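Local coordinates for protein putative oxidoreductase with NAD(P)-binding Rossmann-fold domain (Clostridium difficile, PDB 3UUW) that is thought to act as an NAD(P)-dependent dehydrogenase of the GFO/IDH/MocA family, with a substrate that remains unassigned, at residues 224-229 and 235-240; 132-137 and 242-247; 145-150 and 172-177. All blocks are in the same frame, centred on the assembly; numbering follows the deposited sequence.

Contact 1 (224-229 and 235-240); sequences LEQVEI and IQRVKN
A beta hairpin in the C-terminal domain brings V227 opposite V238 and E228 opposite R237, its two strands antiparallel at 171° with axes 4.6 Å apart. V227 and V238 form a hydrogen-bonded pair, as do I229 and Q236 toward the turn; between them E228 and R237 make a non-hydrogen-bonded pair, where CA-H groups approach the facing carbonyls. At the open end the pattern continues although N240 has left the strand. Its backbone N donates to E225 O (2.8 Å, almost straight), and its side-chain OD1, in place of its backbone O, accepts from E225 N at 3.0 Å. With chi1 at -64°, the amide folds back beside its own backbone N and reaches the partner strand.

On the face carrying Q226, E228, R237 and K239, long chains run alongside one another. R237 NE donates to E228 OE2 at 2.7 Å in a salt bridge, entering on the lone pair directed away from OE1. OE2 lies at the edge of the guanidinium, in its plane, yet the carboxylate is turned 60° from that plane; OE2 alone meets R237, while OE1 accepts from N146 ND2 on strand 142-150. Water 2 closes a second route, donating to E228 OE2 and accepting from R237 NH2. I235 CG2 lies above one guanidinium face, displaced toward its rim, and I235 also packs on S220 of a second subunit. Nearby, the aliphatic stem of K239 brings CE to 3.4 Å from Q226 OE1, while its NZ is held by E245.

The hairpin lies mid-sheet, between strand 142-150 and strand 243-248, whose E245 and E247 receive the other nitrogens of R237. Helix 130-138 packs on the opposite face, against V227 and V238.

Contact 2 (132-137 and 242-247); sequences YKEIKN and NVLEIE
L244 and I135 join the two layers of an alpha/beta domain: helix 130-138 lies across one face of the mixed sheet, and strand 243-248 sends L244 up from that sheet to meet it. The backbones stay well separated, the nearest CA atoms, those of I135 and L244, being 8.3 Å apart, so side chains bridge the interval without any hydrogen bond.

L244 shows how one leucine can do this. Its CB points toward the helix but is still 5.3 Å from I135 CG2. From there chi1 of -169° carries CG away from the backbone N, and CG comes to 3.9 Å from I135 CG2. At the tip the two methyls part. CD2 is the more distant, whereas CD1 enters the angle between two successive helix residues, touching I135 CG2 at 3.7 Å on one side and the length of E134 on the other.

The two helix residues meet it differently. I135 slides past L244 in the opposite direction; its chi1 of 63° puts CG1 in the crowded position between N and C, leaving CG2 as the branch that faces the leucine. I135 also packs on V227, I229 and V238, and its carbonyl O receives a weak hydrogen bond from Q236 NE2. E134 instead crosses L244 at about a right angle with its chain extended, laying its aliphatic carbons over the methyl before the carboxylate reaches K255 on the adjoining strand.

Strand 243-248 starts at a classic beta bulge, N242 and V243 both facing K239, and L244 comes directly after it. The carboxylate end of E134 completes the contact: OE1, salt-bridged to K255 NZ, is also 3.8 Å from L244 CD1.

Contact 3 (145-150 and 172-177); sequences INICKH and IDTALW
The peptide plane linking T174 to A175 is the flat group that I147 meets, and the isoleucine's CD1 lies over one of its faces. The methyl stands almost directly above A175 N, at 3.5 Å, with A175 CA at 3.6 Å and T174 C at 4.0 Å. It is therefore the helix backbone itself, rather than a layer of side chains, that makes the closest approach. At the rim of this plane A175 CB is 3.8 Å from I147 CD1. T174 CG2 instead rises from the plane on the side of I147 CD1 and meets it laterally at 4.1 Å.

The torsions of both partners suit this meeting. I147 has chi1 of -54° and an extended chi2, a combination that sends CG1 and then CD1 straight out from the strand. In T174, CG2 lies opposite the backbone N and takes the apolar role, whereas OG1 is occupied by the carbonyl of H170 one turn earlier, a usual way for a buried threonine within a helix to satisfy its hydroxyl. Having only a methyl, A175 permits the close approach, which brings the CA atoms of I147 and A175 to 7.3 Å.

Other residues of the helix enclose the same isoleucine, V171 and L178 packing on it from before and after the segment, and V227 touches it from the neighbouring strand. Another flat group, the indole of W177, does not touch this strand; it makes a cation-pi contact with K136 of helix 130-138, tying the two helices together. Strand 142-150, near the middle of the mixed sheet, thus carries helix 160-179 on one face, the layered helix-on-sheet arrangement characteristic of the C-terminal domain in the GFO/IDH/MocA family.

Overall arrangement
The three contacts lie within one C-terminal domain and share its mixed sheet. Contact 1 supplies two central strands; strand 243-248 of contact 2 flanks one side and strand 142-150 of contact 3 the other. The centres of contact 1 and contact 2 are about 7 Å apart. Those of contact 1 and contact 3 are about 10 Å apart, and those of contact 2 and contact 3 about 14 Å. Y132 joins all three: its OH is 2.6 Å from E225 OE2, while its CE2 lies 4.2 Å from T174 CG2. Along the chain, contacts 1 and 3 both fall inside the loop closed by contact 2. No active-site residues are assigned here; a bound PEG, probably from crystallisation, is hydrogen-bonded to H150 NE2.

Contact 1 (224-229 and 235-240)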
loop_
_atom_site.group_PDB
_atom_site.type_symbol
_atom_site.label_atom_id
_atom_site.label_comp_id
_atom_site.label_asym_id
_atom_site.label_seq_id
_atom_site.Cartn_x
_atom_site.Cartn_y
_atom_site.Cartn_z
ATOM N N LEU A 224 10.670 -2.072 -11.942
ATOM C CA LEU A 224 9.994 -0.879 -11.419
ATOM C C LEU A 224 10.263 0.312 -12.339
ATOM O O LEU A 224 11.296 0.380 -12.987
ATOM C CB LEU A 224 10.568 -0.575 -10.014
ATOM C CG LEU A 224 10.237 0.710 -9.255
ATOM C CD1 LEU A 224 8.722 0.893 -9.094
ATOM C CD2 LEU A 224 10.935 0.699 -7.885
ATOM N N GLU A 225 9.301 1.214 -12.451
ATOM C CA GLU A 225 9.570 2.528 -13.008
ATOM C C GLU A 225 8.844 3.473 -12.087
ATOM O O GLU A 225 7.759 3.172 -11.618
ATOM C CB GLU A 225 9.092 2.670 -14.451
ATOM C CG GLU A 225 9.352 4.053 -15.046
ATOM C CD GLU A 225 9.195 4.104 -16.549
ATOM O OE1 GLU A 225 9.367 3.052 -17.205
ATOM O OE2 GLU A 225 8.900 5.208 -17.065
ATOM N N GLN A 226 9.464 4.616 -11.791
ATOM C CA GLN A 226 8.801 5.611 -10.983
ATOM C C GLN A 226 9.265 7.006 -11.330
ATOM O O GLN A 226 10.452 7.219 -11.534
ATOM C CB GLN A 226 9.089 5.369 -9.494
ATOM C CG GLN A 226 8.372 6.351 -8.593
ATOM C CD GLN A 226 8.625 6.059 -7.137
ATOM O OE1 GLN A 226 8.032 5.158 -6.568
ATOM N NE2 GLN A 226 9.508 6.827 -6.535
ATOM N N VAL A 227 8.307 7.926 -11.448
ATOM C CA VAL A 227 8.584 9.363 -11.495
ATOM C C VAL A 227 7.990 9.970 -10.207
ATOM O O VAL A 227 6.849 9.676 -9.845
ATOM C CB VAL A 227 7.938 10.010 -12.698
ATOM C CG1 VAL A 227 7.957 11.554 -12.570
ATOM C CG2 VAL A 227 8.590 9.498 -13.949
ATOM N N GLU A 228 8.783 10.767 -9.510
ATOM C CA GLU A 228 8.367 11.424 -8.273
ATOM C C GLU A 228 8.698 12.884 -8.418
ATOM O O GLU A 228 9.869 13.242 -8.699
ATOM C CB GLU A 228 9.127 10.863 -7.087
ATOM C CG GLU A 228 8.843 11.530 -5.758
ATOM C CD GLU A 228 9.548 10.796 -4.659
ATOM O OE1 GLU A 228 10.797 10.867 -4.632
ATOM O OE2 GLU A 228 8.865 10.115 -3.857
ATOM N N ILE A 229 7.690 13.726 -8.233
ATOM C CA ILE A 229 7.871 15.158 -8.288
ATOM C C ILE A 229 7.603 15.763 -6.915
ATOM O O ILE A 229 6.505 15.591 -6.366
ATOM C CB ILE A 229 6.924 15.795 -9.318
ATOM C CG1 ILE A 229 7.175 15.230 -10.724
ATOM C CG2 ILE A 229 7.031 17.369 -9.300
ATOM C CD1 ILE A 229 6.193 15.790 -11.770
ATOM N N ILE A 235 3.753 15.951 -2.884
ATOM C CA ILE A 235 4.592 14.953 -3.554
ATOM C C ILE A 235 3.648 14.242 -4.520
ATOM O O ILE A 235 2.520 13.892 -4.146
ATOM C CB ILE A 235 5.204 13.908 -2.637
ATOM C CG1 ILE A 235 6.050 14.562 -1.530
ATOM C CG2 ILE A 235 6.060 12.969 -3.457
ATOM C CD1 ILE A 235 6.627 13.582 -0.502
ATOM N N GLN A 236 4.075 14.083 -5.767
ATOM C CA GLN A 236 3.318 13.283 -6.727
ATOM C C GLN A 236 4.216 12.141 -7.201
ATOM O O GLN A 236 5.393 12.348 -7.478
ATOM C CB GLN A 236 2.902 14.080 -7.952
ATOM C CG GLN A 236 2.013 15.308 -7.718
ATOM C CD GLN A 236 2.137 16.351 -8.849
ATOM O OE1 GLN A 236 3.126 17.063 -8.939
ATOM N NE2 GLN A 236 1.123 16.447 -9.666
ATOM N N ARG A 237 3.662 10.947 -7.334
ATOM C CA ARG A 237 4.428 9.841 -7.882
ATOM C C ARG A 237 3.572 9.051 -8.843
ATOM O O ARG A 237 2.362 8.867 -8.615
ATOM C CB ARG A 237 4.905 8.844 -6.826
ATOM C CG ARG A 237 5.371 9.391 -5.529
ATOM C CD ARG A 237 6.031 8.256 -4.717
ATOM N NE ARG A 237 6.513 8.843 -3.498
ATOM C CZ ARG A 237 5.751 9.085 -2.444
ATOM N NH1 ARG A 237 4.466 8.717 -2.429
ATOM N NH2 ARG A 237 6.282 9.664 -1.397
ATOM N N VAL A 238 4.201 8.552 -9.894
ATOM C CA VAL A 238 3.526 7.611 -10.779
ATOM C C VAL A 238 4.412 6.373 -10.814
ATOM O O VAL A 238 5.597 6.474 -11.115
ATOM C CB VAL A 238 3.273 8.151 -12.192
ATOM C CG1 VAL A 238 2.677 7.059 -13.077
ATOM C CG2 VAL A 238 2.326 9.309 -12.137
ATOM N N LYS A 239 3.839 5.223 -10.470
ATOM C CA LYS A 239 4.557 3.976 -10.411
ATOM C C LYS A 239 4.117 3.062 -11.538
ATOM O O LYS A 239 2.917 2.855 -11.752
ATOM C CB LYS A 239 4.295 3.271 -9.072
ATOM C CG LYS A 239 4.796 4.037 -7.874
ATOM C CD LYS A 239 4.480 3.259 -6.582
ATOM C CE LYS A 239 5.045 3.944 -5.348
ATOM N NZ LYS A 239 4.693 3.163 -4.133
ATOM N N ASN A 240 5.099 2.516 -12.237
ATOM C CA ASN A 240 4.874 1.580 -13.357
ATOM C C ASN A 240 3.875 2.104 -14.394
ATOM O O ASN A 240 3.102 1.328 -15.003
ATOM C CB ASN A 240 4.445 0.210 -12.814
ATOM C CG ASN A 240 5.526 -0.443 -11.973
ATOM O OD1 ASN A 240 6.714 -0.209 -12.180
ATOM N ND2 ASN A 240 5.122 -1.323 -11.082
HETATM O O HOH W 1 6.046 5.150 -13.621
HETATM O O HOH W 2 9.082 10.735 -1.129
HETATM O O HOH W 3 4.463 17.476 -6.661
#

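Contact 2 (132-137 and 242-247)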
loop_
_atom_site.group_PDB
_atom_site.type_symbol
_atom_site.label_atom_id
_atom_site.label_comp_id
_atom_site.label_asym_id
_atom_site.label_seq_id
_atom_site.Cartn_x
_atom_site.Cartn_y
_atom_site.Cartn_z
ATOM N N TYR A 132 1.607 10.447 -16.340
ATOM C CA TYR A 132 2.758 11.351 -16.369
ATOM C C TYR A 132 2.316 12.753 -16.794
ATOM O O TYR A 132 2.790 13.758 -16.250
ATOM C CB TYR A 132 3.837 10.876 -17.324
ATOM C CG TYR A 132 4.711 9.705 -16.855
ATOM C CD1 TYR A 132 4.564 9.123 -15.610
ATOM C CD2 TYR A 132 5.762 9.256 -17.652
ATOM C CE1 TYR A 132 5.408 8.097 -15.184
ATOM C CE2 TYR A 132 6.596 8.226 -17.237
ATOM C CZ TYR A 132 6.418 7.652 -16.000
ATOM O OH TYR A 132 7.265 6.645 -15.593
ATOM N N LYS A 133 1.439 12.820 -17.788
ATOM C CA LYS A 133 0.906 14.107 -18.199
ATOM C C LYS A 133 0.154 14.775 -17.043
ATOM O O LYS A 133 0.230 16.009 -16.866
ATOM C CB LYS A 133 0.022 13.990 -19.440
ATOM C CG LYS A 133 0.825 13.705 -20.698
ATOM C CD LYS A 133 -0.013 13.590 -21.993
ATOM C CE LYS A 133 -0.976 14.752 -22.217
ATOM N NZ LYS A 133 -0.256 16.039 -22.420
ATOM N N GLU A 134 -0.620 13.994 -16.307
ATOM C CA GLU A 134 -1.386 14.547 -15.190
ATOM C C GLU A 134 -0.476 15.164 -14.140
ATOM O O GLU A 134 -0.693 16.307 -13.738
ATOM C CB GLU A 134 -2.295 13.505 -14.574
ATOM C CG GLU A 134 -3.204 14.075 -13.503
ATOM C CD GLU A 134 -4.356 13.161 -13.139
ATOM O OE1 GLU A 134 -4.438 12.036 -13.672
ATOM O OE2 GLU A 134 -5.182 13.584 -12.300
ATOM N N ILE A 135 0.568 14.459 -13.719
ATOM C CA ILE A 135 1.415 15.003 -12.660
ATOM C C ILE A 135 2.206 16.186 -13.174
ATOM O O ILE A 135 2.409 17.138 -12.445
ATOM C CB ILE A 135 2.318 13.933 -11.944
ATOM C CG1 ILE A 135 3.332 13.288 -12.891
ATOM C CG2 ILE A 135 1.433 12.863 -11.289
ATOM C CD1 ILE A 135 4.416 12.424 -12.148
ATOM N N LYS A 136 2.587 16.164 -14.457
ATOM C CA LYS A 136 3.306 17.289 -15.036
ATOM C C LYS A 136 2.407 18.517 -15.042
ATOM O O LYS A 136 2.832 19.617 -14.683
ATOM C CB LYS A 136 3.729 16.985 -16.464
ATOM C CG LYS A 136 4.529 18.090 -17.155
ATOM C CD LYS A 136 4.834 17.682 -18.604
ATOM C CE LYS A 136 5.652 18.716 -19.353
ATOM N NZ LYS A 136 4.811 19.900 -19.698
ATOM N N ASN A 137 1.166 18.320 -15.450
ATOM C CA ASN A 137 0.205 19.435 -15.556
ATOM C C ASN A 137 -0.156 20.028 -14.184
ATOM O O ASN A 137 -0.422 21.233 -14.074
ATOM C CB ASN A 137 -1.076 18.971 -16.251
ATOM C CG ASN A 137 -0.907 18.739 -17.741
ATOM O OD1 ASN A 137 0.028 19.240 -18.370
ATOM N ND2 ASN A 137 -1.863 18.009 -18.330
ATOM N N ASN A 242 1.136 3.428 -14.155
ATOM C CA ASN A 242 -0.278 3.144 -14.013
ATOM C C ASN A 242 -0.924 3.275 -12.644
ATOM O O ASN A 242 -2.111 2.960 -12.475
ATOM C CB ASN A 242 -0.605 1.790 -14.654
ATOM C CG ASN A 242 -0.057 0.620 -13.871
ATOM O OD1 ASN A 242 0.488 0.787 -12.784
ATOM N ND2 ASN A 242 -0.223 -0.592 -14.415
ATOM N N VAL A 243 -0.147 3.746 -11.667
ATOM C CA VAL A 243 -0.678 4.084 -10.356
ATOM C C VAL A 243 -0.182 5.481 -9.999
ATOM O O VAL A 243 0.994 5.760 -10.161
ATOM C CB VAL A 243 -0.244 3.087 -9.291
ATOM C CG1 VAL A 243 -0.701 3.575 -7.896
ATOM C CG2 VAL A 243 -0.843 1.706 -9.604
ATOM N N LEU A 244 -1.099 6.356 -9.601
ATOM C CA LEU A 244 -0.758 7.733 -9.272
ATOM C C LEU A 244 -0.975 7.984 -7.771
ATOM O O LEU A 244 -2.059 7.707 -7.235
ATOM C CB LEU A 244 -1.571 8.693 -10.126
ATOM C CG LEU A 244 -1.189 10.182 -10.138
ATOM C CD1 LEU A 244 -1.644 10.850 -11.425
ATOM C CD2 LEU A 244 -1.761 10.870 -8.942
ATOM N N GLU A 245 0.072 8.461 -7.098
ATOM C CA GLU A 245 0.010 8.773 -5.672
ATOM C C GLU A 245 0.235 10.252 -5.459
ATOM O O GLU A 245 1.105 10.844 -6.102
ATOM C CB GLU A 245 1.086 8.025 -4.893
ATOM C CG GLU A 245 1.006 6.525 -4.983
ATOM C CD GLU A 245 2.072 5.817 -4.169
ATOM O OE1 GLU A 245 3.027 6.472 -3.699
ATOM O OE2 GLU A 245 1.951 4.590 -4.003
ATOM N N ILE A 246 -0.522 10.841 -4.540
ATOM C CA ILE A 246 -0.349 12.226 -4.180
ATOM C C ILE A 246 -0.299 12.338 -2.668
ATOM O O ILE A 246 -1.197 11.854 -1.979
ATOM C CB ILE A 246 -1.480 13.117 -4.691
ATOM C CG1 ILE A 246 -1.629 13.002 -6.197
ATOM C CG2 ILE A 246 -1.233 14.594 -4.309
ATOM C CD1 ILE A 246 -2.835 13.730 -6.767
ATOM N N GLU A 247 0.762 12.960 -2.163
ATOM C CA GLU A 247 0.882 13.236 -0.734
ATOM C C GLU A 247 0.666 14.722 -0.572
ATOM O O GLU A 247 1.411 15.540 -1.113
ATOM C CB GLU A 247 2.201 12.737 -0.154
ATOM C CG GLU A 247 2.457 11.283 -0.518
ATOM C CD GLU A 247 3.137 10.448 0.554
ATOM O OE1 GLU A 247 2.768 10.577 1.744
ATOM O OE2 GLU A 247 3.995 9.606 0.187
#

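Contact 3 (145-150 and 172-177)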
loop_
_atom_site.group_PDB
_atom_site.type_symbol
_atom_site.label_atom_id
_atom_site.label_comp_id
_atom_site.label_asym_id
_atom_site.label_seq_id
_atom_site.Cartn_x
_atom_site.Cartn_y
_atom_site.Cartn_z
ATOM N N ILE A 145 12.913 16.403 -8.833
ATOM C CA ILE A 145 12.242 15.298 -9.500
ATOM C C ILE A 145 13.179 14.107 -9.447
ATOM O O ILE A 145 14.384 14.248 -9.639
ATOM C CB ILE A 145 11.889 15.634 -10.958
ATOM C CG1 ILE A 145 10.938 16.823 -11.020
ATOM C CG2 ILE A 145 11.240 14.430 -11.659
ATOM C CD1 ILE A 145 10.602 17.257 -12.438
ATOM N N ASN A 146 12.620 12.952 -9.164
ATOM C CA ASN A 146 13.391 11.701 -9.194
ATOM C C ASN A 146 12.752 10.750 -10.197
ATOM O O ASN A 146 11.539 10.554 -10.171
ATOM C CB ASN A 146 13.422 11.042 -7.805
ATOM C CG ASN A 146 13.996 11.941 -6.750
ATOM O OD1 ASN A 146 15.107 12.452 -6.880
ATOM N ND2 ASN A 146 13.233 12.147 -5.676
ATOM N N ILE A 147 13.559 10.128 -11.049
ATOM C CA ILE A 147 13.049 9.186 -12.021
ATOM C C ILE A 147 13.913 7.960 -11.993
ATOM O O ILE A 147 15.116 8.064 -12.124
ATOM C CB ILE A 147 13.052 9.738 -13.468
ATOM C CG1 ILE A 147 12.306 11.083 -13.553
ATOM C CG2 ILE A 147 12.446 8.694 -14.411
ATOM C CD1 ILE A 147 12.380 11.746 -14.965
ATOM N N CYS A 148 13.302 6.792 -11.835
ATOM C CA CYS A 148 14.071 5.564 -11.892
ATOM C C CYS A 148 13.404 4.519 -12.755
ATOM O O CYS A 148 12.186 4.541 -12.941
ATOM C CB CYS A 148 14.307 4.990 -10.513
ATOM S SG CYS A 148 12.832 4.416 -9.737
ATOM N N LYS A 149 14.220 3.603 -13.274
ATOM C CA LYS A 149 13.751 2.497 -14.103
ATOM C C LYS A 149 14.692 1.331 -13.878
ATOM O O LYS A 149 15.795 1.298 -14.435
ATOM C CB LYS A 149 13.699 2.892 -15.579
ATOM C CG LYS A 149 13.069 1.876 -16.476
ATOM C CD LYS A 149 12.883 2.443 -17.885
ATOM C CE LYS A 149 11.964 1.579 -18.737
ATOM N NZ LYS A 149 12.552 0.257 -19.072
ATOM N N HIS A 150 14.238 0.384 -13.063
ATOM C CA HIS A 150 15.053 -0.740 -12.639
ATOM C C HIS A 150 14.541 -2.032 -13.214
ATOM O O HIS A 150 13.348 -2.173 -13.492
ATOM C CB HIS A 150 15.065 -0.849 -11.124
ATOM C CG HIS A 150 15.514 0.399 -10.427
ATOM N ND1 HIS A 150 16.603 1.133 -10.850
ATOM C CD2 HIS A 150 15.050 1.020 -9.315
ATOM C CE1 HIS A 150 16.784 2.156 -10.031
ATOM N NE2 HIS A 150 15.861 2.100 -9.083
ATOM N N ILE A 172 16.077 9.624 -19.448
ATOM C CA ILE A 172 16.624 10.943 -19.820
ATOM C C ILE A 172 15.585 11.747 -20.588
ATOM O O ILE A 172 15.373 12.912 -20.292
ATOM C CB ILE A 172 17.916 10.803 -20.619
ATOM C CG1 ILE A 172 18.995 10.140 -19.760
ATOM C CG2 ILE A 172 18.429 12.175 -21.156
ATOM C CD1 ILE A 172 19.247 10.819 -18.391
ATOM N N ASP A 173 14.920 11.140 -21.566
ATOM C CA ASP A 173 13.923 11.910 -22.306
ATOM C C ASP A 173 12.786 12.401 -21.404
ATOM O O ASP A 173 12.331 13.537 -21.525
ATOM C CB ASP A 173 13.309 11.118 -23.455
ATOM C CG ASP A 173 12.426 11.994 -24.327
ATOM O OD1 ASP A 173 12.990 12.800 -25.109
ATOM O OD2 ASP A 173 11.185 11.906 -24.197
ATOM N N THR A 174 12.313 11.538 -20.516
ATOM C CA THR A 174 11.231 11.935 -19.605
ATOM C C THR A 174 11.702 13.088 -18.705
ATOM O O THR A 174 10.966 14.053 -18.464
ATOM C CB THR A 174 10.732 10.748 -18.804
ATOM O OG1 THR A 174 10.310 9.713 -19.698
ATOM C CG2 THR A 174 9.585 11.162 -17.881
ATOM N N ALA A 175 12.947 12.998 -18.235
ATOM C CA ALA A 175 13.554 14.044 -17.428
ATOM C C ALA A 175 13.554 15.395 -18.154
ATOM O O ALA A 175 13.165 16.405 -17.578
ATOM C CB ALA A 175 14.978 13.653 -17.025
ATOM N N LEU A 176 14.002 15.402 -19.406
ATOM C CA LEU A 176 14.136 16.630 -20.151
ATOM C C LEU A 176 12.749 17.212 -20.463
ATOM O O LEU A 176 12.569 18.432 -20.455
ATOM C CB LEU A 176 14.972 16.414 -21.420
ATOM C CG LEU A 176 16.446 16.000 -21.211
ATOM C CD1 LEU A 176 17.112 15.835 -22.548
ATOM C CD2 LEU A 176 17.194 17.002 -20.360
ATOM N N TRP A 177 11.770 16.333 -20.711
ATOM C CA TRP A 177 10.393 16.751 -20.985
ATOM C C TRP A 177 9.766 17.379 -19.752
ATOM O O TRP A 177 9.047 18.375 -19.854
ATOM C CB TRP A 177 9.598 15.542 -21.492
ATOM C CG TRP A 177 8.131 15.695 -21.590
ATOM C CD1 TRP A 177 7.423 16.430 -22.500
ATOM C CD2 TRP A 177 7.176 14.996 -20.810
ATOM N NE1 TRP A 177 6.079 16.252 -22.304
ATOM C CE2 TRP A 177 5.900 15.369 -21.275
ATOM C CE3 TRP A 177 7.277 14.082 -19.767
ATOM C CZ2 TRP A 177 4.731 14.873 -20.713
ATOM C CZ3 TRP A 177 6.114 13.595 -19.202
ATOM C CH2 TRP A 177 4.857 13.999 -19.688
#